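Local coordinates for protein pseudopodium-enriched atypical kinase 1 (Homo sapiens, PDB 6BHC) that is a pseudokinase with an unusual catalytic cleft, whose kinase fold dimerizes in a novel mode and which probably acts in signalling as a scaffold rather than an enzyme, at residues A[66-78]-A[82-93]. The protein carries 1 engineered substitution. Sequence-based numbering, arbitrary orientation.
Sequences CEAGDAVYYTASY and PLNNYAVKICKS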
ATOM      1  N   CYS A  66      10.661   1.200 -35.174  1.00 40.02           N
ATOM      2  CA  CYS A  66      11.981   1.335 -34.574  1.00 36.96           C
ATOM      3  C   CYS A  66      13.018   0.794 -35.547  1.00 39.42           C
ATOM      4  O   CYS A  66      12.763  -0.188 -36.249  1.00 32.80           O
ATOM      5  CB  CYS A  66      12.071   0.592 -33.236  1.00 38.29           C
ATOM      6  SG  CYS A  66      13.683   0.713 -32.429  1.00 37.33           S
ATOM      7  N   GLU A  67      14.182   1.440 -35.582  1.00 39.22           N
ATOM      8  CA  GLU A  67      15.294   1.035 -36.441  1.00 46.43           C
ATOM      9  C   GLU A  67      16.525   0.843 -35.562  1.00 42.54           C
ATOM     10  O   GLU A  67      17.202   1.814 -35.210  1.00 43.88           O
ATOM     11  CB  GLU A  67      15.548   2.068 -37.534  1.00 47.94           C
ATOM     12  CG  GLU A  67      14.494   2.085 -38.627  1.00 59.13           C
ATOM     13  CD  GLU A  67      14.658   3.256 -39.575  1.00 70.25           C
ATOM     14  OE1 GLU A  67      14.260   4.381 -39.207  1.00 77.34           O
ATOM     15  OE2 GLU A  67      15.197   3.054 -40.684  1.00 74.03           O
ATOM     16  N   ALA A  68      16.816  -0.406 -35.211  1.00 39.85           N
ATOM     17  CA  ALA A  68      17.929  -0.720 -34.333  1.00 36.72           C
ATOM     18  C   ALA A  68      19.186  -1.017 -35.150  1.00 41.39           C
ATOM     19  O   ALA A  68      19.183  -0.997 -36.383  1.00 34.24           O
ATOM     20  CB  ALA A  68      17.573  -1.893 -33.422  1.00 30.69           C
ATOM     21  N   GLY A  69      20.281  -1.300 -34.446  1.00 39.65           N
ATOM     22  CA  GLY A  69      21.548  -1.584 -35.095  1.00 43.01           C
ATOM     23  C   GLY A  69      21.613  -2.919 -35.808  1.00 41.12           C
ATOM     24  O   GLY A  69      22.527  -3.122 -36.615  1.00 38.80           O
ATOM     25  N   ASP A  70      20.677  -3.825 -35.537  1.00 43.93           N
ATOM     26  CA  ASP A  70      20.699  -5.150 -36.137  1.00 39.06           C
ATOM     27  C   ASP A  70      19.462  -5.489 -36.954  1.00 38.28           C
ATOM     28  O   ASP A  70      19.468  -6.511 -37.650  1.00 34.46           O
ATOM     29  CB  ASP A  70      20.875  -6.227 -35.054  1.00 37.11           C
ATOM     30  CG  ASP A  70      19.732  -6.242 -34.053  1.00 45.98           C
ATOM     31  OD1 ASP A  70      19.034  -5.213 -33.932  1.00 48.17           O
ATOM     32  OD2 ASP A  70      19.532  -7.282 -33.386  1.00 40.46           O
ATOM     33  N   ALA A  71      18.410  -4.677 -36.899  1.00 33.28           N
ATOM     34  CA  ALA A  71      17.157  -5.053 -37.537  1.00 35.47           C
ATOM     35  C   ALA A  71      16.252  -3.836 -37.648  1.00 42.52           C
ATOM     36  O   ALA A  71      16.547  -2.758 -37.125  1.00 33.10           O
ATOM     37  CB  ALA A  71      16.455  -6.169 -36.759  1.00 32.45           C
ATOM     38  N   VAL A  72      15.136  -4.032 -38.346  1.00 39.94           N
ATOM     39  CA  VAL A  72      14.057  -3.059 -38.425  1.00 33.70           C
ATOM     40  C   VAL A  72      12.822  -3.686 -37.792  1.00 32.99           C
ATOM     41  O   VAL A  72      12.625  -4.904 -37.849  1.00 32.93           O
ATOM     42  CB  VAL A  72      13.794  -2.618 -39.886  1.00 35.15           C
ATOM     43  CG1 VAL A  72      13.225  -3.767 -40.711  1.00 41.92           C
ATOM     44  CG2 VAL A  72      12.882  -1.409 -39.931  1.00 35.60           C
ATOM     45  N   TYR A  73      12.000  -2.851 -37.161  1.00 37.20           N
ATOM     46  CA  TYR A  73      10.850  -3.313 -36.396  1.00 32.12           C
ATOM     47  C   TYR A  73       9.556  -2.777 -36.990  1.00 33.07           C
ATOM     48  O   TYR A  73       9.483  -1.614 -37.400  1.00 33.77           O
ATOM     49  CB  TYR A  73      10.944  -2.882 -34.931  1.00 30.99           C
ATOM     50  CG  TYR A  73      11.972  -3.637 -34.126  1.00 36.00           C
ATOM     51  CD1 TYR A  73      11.643  -4.826 -33.487  1.00 33.42           C
ATOM     52  CD2 TYR A  73      13.268  -3.156 -33.992  1.00 37.94           C
ATOM     53  CE1 TYR A  73      12.579  -5.516 -32.739  1.00 35.27           C
ATOM     54  CE2 TYR A  73      14.209  -3.838 -33.249  1.00 29.36           C
ATOM     55  CZ  TYR A  73      13.860  -5.017 -32.626  1.00 30.31           C
ATOM     56  OH  TYR A  73      14.794  -5.701 -31.885  1.00 28.46           O
ATOM     57  N   TYR A  74       8.532  -3.629 -37.011  1.00 33.34           N
ATOM     58  CA  TYR A  74       7.202  -3.249 -37.466  1.00 34.42           C
ATOM     59  C   TYR A  74       6.169  -3.821 -36.508  1.00 34.18           C
ATOM     60  O   TYR A  74       6.217  -5.010 -36.182  1.00 33.87           O
ATOM     61  CB  TYR A  74       6.927  -3.757 -38.886  1.00 35.74           C
ATOM     62  CG  TYR A  74       7.722  -3.069 -39.970  1.00 39.75           C
ATOM     63  CD1 TYR A  74       8.974  -3.538 -40.345  1.00 41.62           C
ATOM     64  CD2 TYR A  74       7.214  -1.959 -40.633  1.00 37.60           C
ATOM     65  CE1 TYR A  74       9.703  -2.916 -41.341  1.00 46.89           C
ATOM     66  CE2 TYR A  74       7.932  -1.330 -41.630  1.00 43.11           C
ATOM     67  CZ  TYR A  74       9.177  -1.812 -41.980  1.00 45.76           C
ATOM     68  OH  TYR A  74       9.897  -1.188 -42.972  1.00 45.30           O
ATOM     69  N   THR A  75       5.245  -2.978 -36.060  1.00 36.97           N
ATOM     70  CA  THR A  75       4.111  -3.468 -35.290  1.00 41.63           C
ATOM     71  C   THR A  75       3.201  -4.293 -36.191  1.00 42.84           C
ATOM     72  O   THR A  75       2.951  -3.931 -37.343  1.00 37.41           O
ATOM     73  CB  THR A  75       3.333  -2.304 -34.677  1.00 37.27           C
ATOM     74  OG1 THR A  75       2.812  -1.474 -35.721  1.00 43.00           O
ATOM     75  CG2 THR A  75       4.240  -1.473 -33.787  1.00 33.89           C
ATOM     76  N   ALA A  76       2.713  -5.413 -35.666  1.00 36.36           N
ATOM     77  CA  ALA A  76       1.939  -6.344 -36.471  1.00 48.09           C
ATOM     78  C   ALA A  76       0.810  -6.942 -35.645  1.00 48.10           C
ATOM     79  O   ALA A  76       0.871  -7.004 -34.415  1.00 41.40           O
ATOM     80  CB  ALA A  76       2.819  -7.464 -37.039  1.00 43.85           C
ATOM     81  N   SER A  77      -0.224  -7.388 -36.353  1.00 44.98           N
ATOM     82  CA  SER A  77      -1.349  -8.108 -35.770  1.00 41.94           C
ATOM     83  C   SER A  77      -1.227  -9.572 -36.175  1.00 49.34           C
ATOM     84  O   SER A  77      -1.400  -9.912 -37.351  1.00 55.87           O
ATOM     85  CB  SER A  77      -2.677  -7.512 -36.237  1.00 43.93           C
ATOM     86  OG  SER A  77      -3.768  -8.336 -35.868  1.00 45.68           O
ATOM     87  N   TYR A  78      -0.917 -10.430 -35.207  1.00 46.43           N
ATOM     88  CA  TYR A  78      -0.800 -11.857 -35.476  1.00 49.01           C
ATOM     89  C   TYR A  78      -2.167 -12.433 -35.825  1.00 54.63           C
ATOM     90  O   TYR A  78      -3.151 -12.192 -35.123  1.00 55.23           O
ATOM     91  CB  TYR A  78      -0.207 -12.570 -34.260  1.00 45.79           C
ATOM     92  CG  TYR A  78       0.076 -14.040 -34.467  1.00 45.75           C
ATOM     93  CD1 TYR A  78       0.548 -14.515 -35.685  1.00 45.73           C
ATOM     94  CD2 TYR A  78      -0.106 -14.951 -33.435  1.00 45.04           C
ATOM     95  CE1 TYR A  78       0.814 -15.859 -35.872  1.00 45.91           C
ATOM     96  CE2 TYR A  78       0.159 -16.296 -33.613  1.00 48.51           C
ATOM     97  CZ  TYR A  78       0.618 -16.745 -34.832  1.00 50.42           C
ATOM     98  OH  TYR A  78       0.882 -18.083 -35.012  1.00 62.68           O
ATOM     99  N   PRO A  82      -5.212 -11.569 -32.913  1.00 48.30           N
ATOM    100  CA  PRO A  82      -5.124 -10.279 -33.610  1.00 47.57           C
ATOM    101  C   PRO A  82      -5.191  -9.048 -32.720  1.00 52.20           C
ATOM    102  O   PRO A  82      -5.056  -7.935 -33.240  1.00 48.76           O
ATOM    103  CB  PRO A  82      -6.333 -10.330 -34.557  1.00 57.27           C
ATOM    104  CG  PRO A  82      -7.326 -11.166 -33.830  1.00 57.72           C
ATOM    105  CD  PRO A  82      -6.534 -12.201 -33.074  1.00 55.43           C
ATOM    106  N   LEU A  83      -5.387  -9.190 -31.411  1.00 54.83           N
ATOM    107  CA  LEU A  83      -5.581  -8.035 -30.544  1.00 56.92           C
ATOM    108  C   LEU A  83      -4.432  -7.797 -29.574  1.00 51.11           C
ATOM    109  O   LEU A  83      -4.463  -6.808 -28.835  1.00 52.15           O
ATOM    110  CB  LEU A  83      -6.893  -8.176 -29.763  1.00 47.29           C
ATOM    111  CG  LEU A  83      -8.152  -8.317 -30.621  1.00 62.35           C
ATOM    112  CD1 LEU A  83      -9.402  -8.283 -29.756  1.00 55.07           C
ATOM    113  CD2 LEU A  83      -8.200  -7.234 -31.691  1.00 62.38           C
ATOM    114  N   ASN A  84      -3.423  -8.659 -29.556  1.00 52.66           N
ATOM    115  CA  ASN A  84      -2.286  -8.496 -28.662  1.00 50.99           C
ATOM    116  C   ASN A  84      -1.108  -7.860 -29.391  1.00 47.93           C
ATOM    117  O   ASN A  84      -1.016  -7.885 -30.621  1.00 57.83           O
ATOM    118  CB  ASN A  84      -1.871  -9.839 -28.056  1.00 52.21           C
ATOM    119  CG  ASN A  84      -2.693 -10.202 -26.835  1.00 62.18           C
ATOM    120  OD1 ASN A  84      -2.899  -9.376 -25.946  1.00 67.01           O
ATOM    121  ND2 ASN A  84      -3.176 -11.438 -26.790  1.00 67.09           N
ATOM    122  N   ASN A  85      -0.201  -7.284 -28.606  1.00 44.09           N
ATOM    123  CA  ASN A  85       0.932  -6.554 -29.156  1.00 47.37           C
ATOM    124  C   ASN A  85       1.989  -7.520 -29.672  1.00 40.31           C
ATOM    125  O   ASN A  85       2.434  -8.417 -28.948  1.00 37.34           O
ATOM    126  CB  ASN A  85       1.533  -5.628 -28.101  1.00 59.98           C
ATOM    127  CG  ASN A  85       0.577  -4.534 -27.676  1.00 69.51           C
ATOM    128  OD1 ASN A  85      -0.259  -4.087 -28.459  1.00 77.34           O
ATOM    129  ND2 ASN A  85       0.694  -4.099 -26.427  1.00 70.73           N
ATOM    130  N   TYR A  86       2.386  -7.335 -30.927  1.00 38.71           N
ATOM    131  CA  TYR A  86       3.473  -8.093 -31.523  1.00 44.15           C
ATOM    132  C   TYR A  86       4.301  -7.162 -32.392  1.00 40.63           C
ATOM    133  O   TYR A  86       3.763  -6.249 -33.023  1.00 35.70           O
ATOM    134  CB  TYR A  86       2.958  -9.271 -32.363  1.00 35.16           C
ATOM    135  CG  TYR A  86       2.373 -10.409 -31.556  1.00 39.75           C
ATOM    136  CD1 TYR A  86       3.189 -11.395 -31.013  1.00 39.04           C
ATOM    137  CD2 TYR A  86       1.003 -10.507 -31.350  1.00 41.31           C
ATOM    138  CE1 TYR A  86       2.656 -12.440 -30.280  1.00 41.04           C
ATOM    139  CE2 TYR A  86       0.462 -11.549 -30.619  1.00 43.95           C
ATOM    140  CZ  TYR A  86       1.292 -12.512 -30.087  1.00 44.34           C
ATOM    141  OH  TYR A  86       0.755 -13.550 -29.359  1.00 47.08           O
ATOM    142  N   ALA A  87       5.609  -7.397 -32.416  1.00 32.06           N
ATOM    143  CA  ALA A  87       6.531  -6.650 -33.257  1.00 31.76           C
ATOM    144  C   ALA A  87       7.296  -7.626 -34.137  1.00 39.21           C
ATOM    145  O   ALA A  87       7.759  -8.667 -33.659  1.00 34.32           O
ATOM    146  CB  ALA A  87       7.499  -5.817 -32.413  1.00 30.45           C
ATOM    147  N   VAL A  88       7.414  -7.294 -35.418  1.00 32.93           N
ATOM    148  CA  VAL A  88       8.142  -8.106 -36.386  1.00 36.18           C
ATOM    149  C   VAL A  88       9.549  -7.541 -36.510  1.00 40.89           C
ATOM    150  O   VAL A  88       9.731  -6.381 -36.899  1.00 43.16           O
ATOM    151  CB  VAL A  88       7.430  -8.131 -37.747  1.00 39.57           C
ATOM    152  CG1 VAL A  88       8.332  -8.740 -38.800  1.00 36.25           C
ATOM    153  CG2 VAL A  88       6.125  -8.905 -37.644  1.00 41.77           C
ATOM    154  N   LYS A  89      10.544  -8.356 -36.173  1.00 37.74           N
ATOM    155  CA  LYS A  89      11.945  -7.953 -36.211  1.00 37.78           C
ATOM    156  C   LYS A  89      12.599  -8.590 -37.433  1.00 33.19           C
ATOM    157  O   LYS A  89      12.770  -9.812 -37.486  1.00 33.73           O
ATOM    158  CB  LYS A  89      12.654  -8.362 -34.920  1.00 31.18           C
ATOM    159  CG  LYS A  89      14.118  -7.976 -34.855  1.00 32.60           C
ATOM    160  CD  LYS A  89      14.779  -8.493 -33.584  1.00 33.82           C
ATOM    161  CE  LYS A  89      16.253  -8.118 -33.539  1.00 37.98           C
ATOM    162  NZ  LYS A  89      16.913  -8.573 -32.282  1.00 31.43           N
ATOM    163  N   ILE A  90      12.959  -7.764 -38.410  1.00 37.48           N
ATOM    164  CA  ILE A  90      13.562  -8.222 -39.658  1.00 38.58           C
ATOM    165  C   ILE A  90      15.055  -7.929 -39.584  1.00 34.87           C
ATOM    166  O   ILE A  90      15.480  -6.777 -39.715  1.00 34.84           O
ATOM    167  CB  ILE A  90      12.921  -7.548 -40.878  1.00 36.58           C
ATOM    168  CG1 ILE A  90      11.395  -7.627 -40.798  1.00 35.99           C
ATOM    169  CG2 ILE A  90      13.414  -8.200 -42.162  1.00 37.21           C
ATOM    170  CD1 ILE A  90      10.690  -6.906 -41.929  1.00 44.31           C
ATOM    171  N   CYS A  91      15.857  -8.973 -39.395  1.00 35.49           N
ATOM    172  CA  CYS A  91      17.279  -8.817 -39.136  1.00 42.83           C
ATOM    173  C   CYS A  91      18.040  -8.480 -40.418  1.00 45.32           C
ATOM    174  O   CYS A  91      17.588  -8.748 -41.534  1.00 47.98           O
ATOM    175  CB  CYS A  91      17.837 -10.088 -38.496  1.00 42.02           C
ATOM    176  SG  CYS A  91      16.981 -10.553 -36.970  1.00 44.99           S
ATOM    177  N   LYS A  92      19.220  -7.882 -40.241  1.00 49.96           N
ATOM    178  CA  LYS A  92      19.991  -7.414 -41.387  1.00 57.18           C
ATOM    179  C   LYS A  92      20.825  -8.522 -42.018  1.00 72.97           C
ATOM    180  O   LYS A  92      21.142  -8.450 -43.211  1.00 74.44           O
ATOM    181  CB  LYS A  92      20.888  -6.249 -40.972  1.00 52.79           C
ATOM    182  CG  LYS A  92      20.126  -5.019 -40.494  1.00 55.93           C
ATOM    183  CD  LYS A  92      21.069  -3.898 -40.089  1.00 57.29           C
ATOM    184  CE  LYS A  92      20.300  -2.659 -39.645  1.00 59.54           C
ATOM    185  NZ  LYS A  92      21.218  -1.563 -39.213  1.00 60.68           N
ATOM    186  N   SER A  93      21.188  -9.543 -41.251  1.00 78.46           N
ATOM    187  CA  SER A  93      22.009 -10.635 -41.769  1.00 89.70           C
ATOM    188  C   SER A  93      21.646 -11.963 -41.111  1.00 92.99           C
ATOM    189  O   SER A  93      21.833 -13.029 -41.694  1.00 94.92           O
ATOM    190  CB  SER A  93      23.494 -10.331 -41.559  1.00 92.40           C
ATOM    191  OG  SER A  93      23.890  -9.190 -42.300  1.00 95.17           O
TER
HETATM  192  O   HOH W   1       0.447  -5.523 -32.285  1.00 51.00           O
HETATM  193  O   HOH W   2      -1.904  -9.306 -32.557  1.00 45.44           O
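Val72 and Tyr74 pair with Ile90 and Val88 in an antiparallel ladder of strands 71-78 and 85-91, whose axes run at 148° and approach to 4.4 Å. Each pair shares two backbone bonds, the straightest from Val88 N to Tyr74 O (2.7 Å, 177° at the hydrogen). Beyond Ala76 the strands part, and one water accepts the N-H of Tyr86 and lies within bonding distance of Ala76 O and Asn84 O, as a second joins Tyr78 N to Asn84 O.

On one face, Lys89 leaves the backbone with CG anti to its N (chi1 -179°) and stays extended, which lays its methylenes along the ring of Tyr73, CG lying 3.6 Å from CE1. The small methyl of Ala71 leaves room for this chain, its CB 3.5 Å from Lys89 CG. At the far end Lys89 NZ forms a salt bridge with Asp70 OD2 (3.1 Å), met on the syn side, somewhat out of the plane of a carboxylate lying across the lysine chain. Gln118 binds both this ammonium and the Tyr73 hydroxyl. A methionine in place of Lys89 would probably leave the carboxylate of Asp70 without its charged mate and Gln118 OE1 without this donor.

The other face carries branched and aromatic groups suited to a buried sheet face, covered in part by Leu59: Val72 CG1 packs on Ile90 CB (3.8 Å), and Ala76 is small enough to admit Val88 CG2. Nearer the turn, Tyr78 CB sits over the Tyr86 ring, and the Tyr78 ring turns its edge to that face, centroids 5.7 Å apart. Ser77 OG donates to Pro82 O (3.0 Å), tying the two ends of the turn together.

This is consistent with the beta2-beta3 hairpin of a kinase N-lobe, Lys89 of Ala-Val-Lys at the beta3-lysine place and turn 66-71 at that of the glycine-rich loop, with a single glycine.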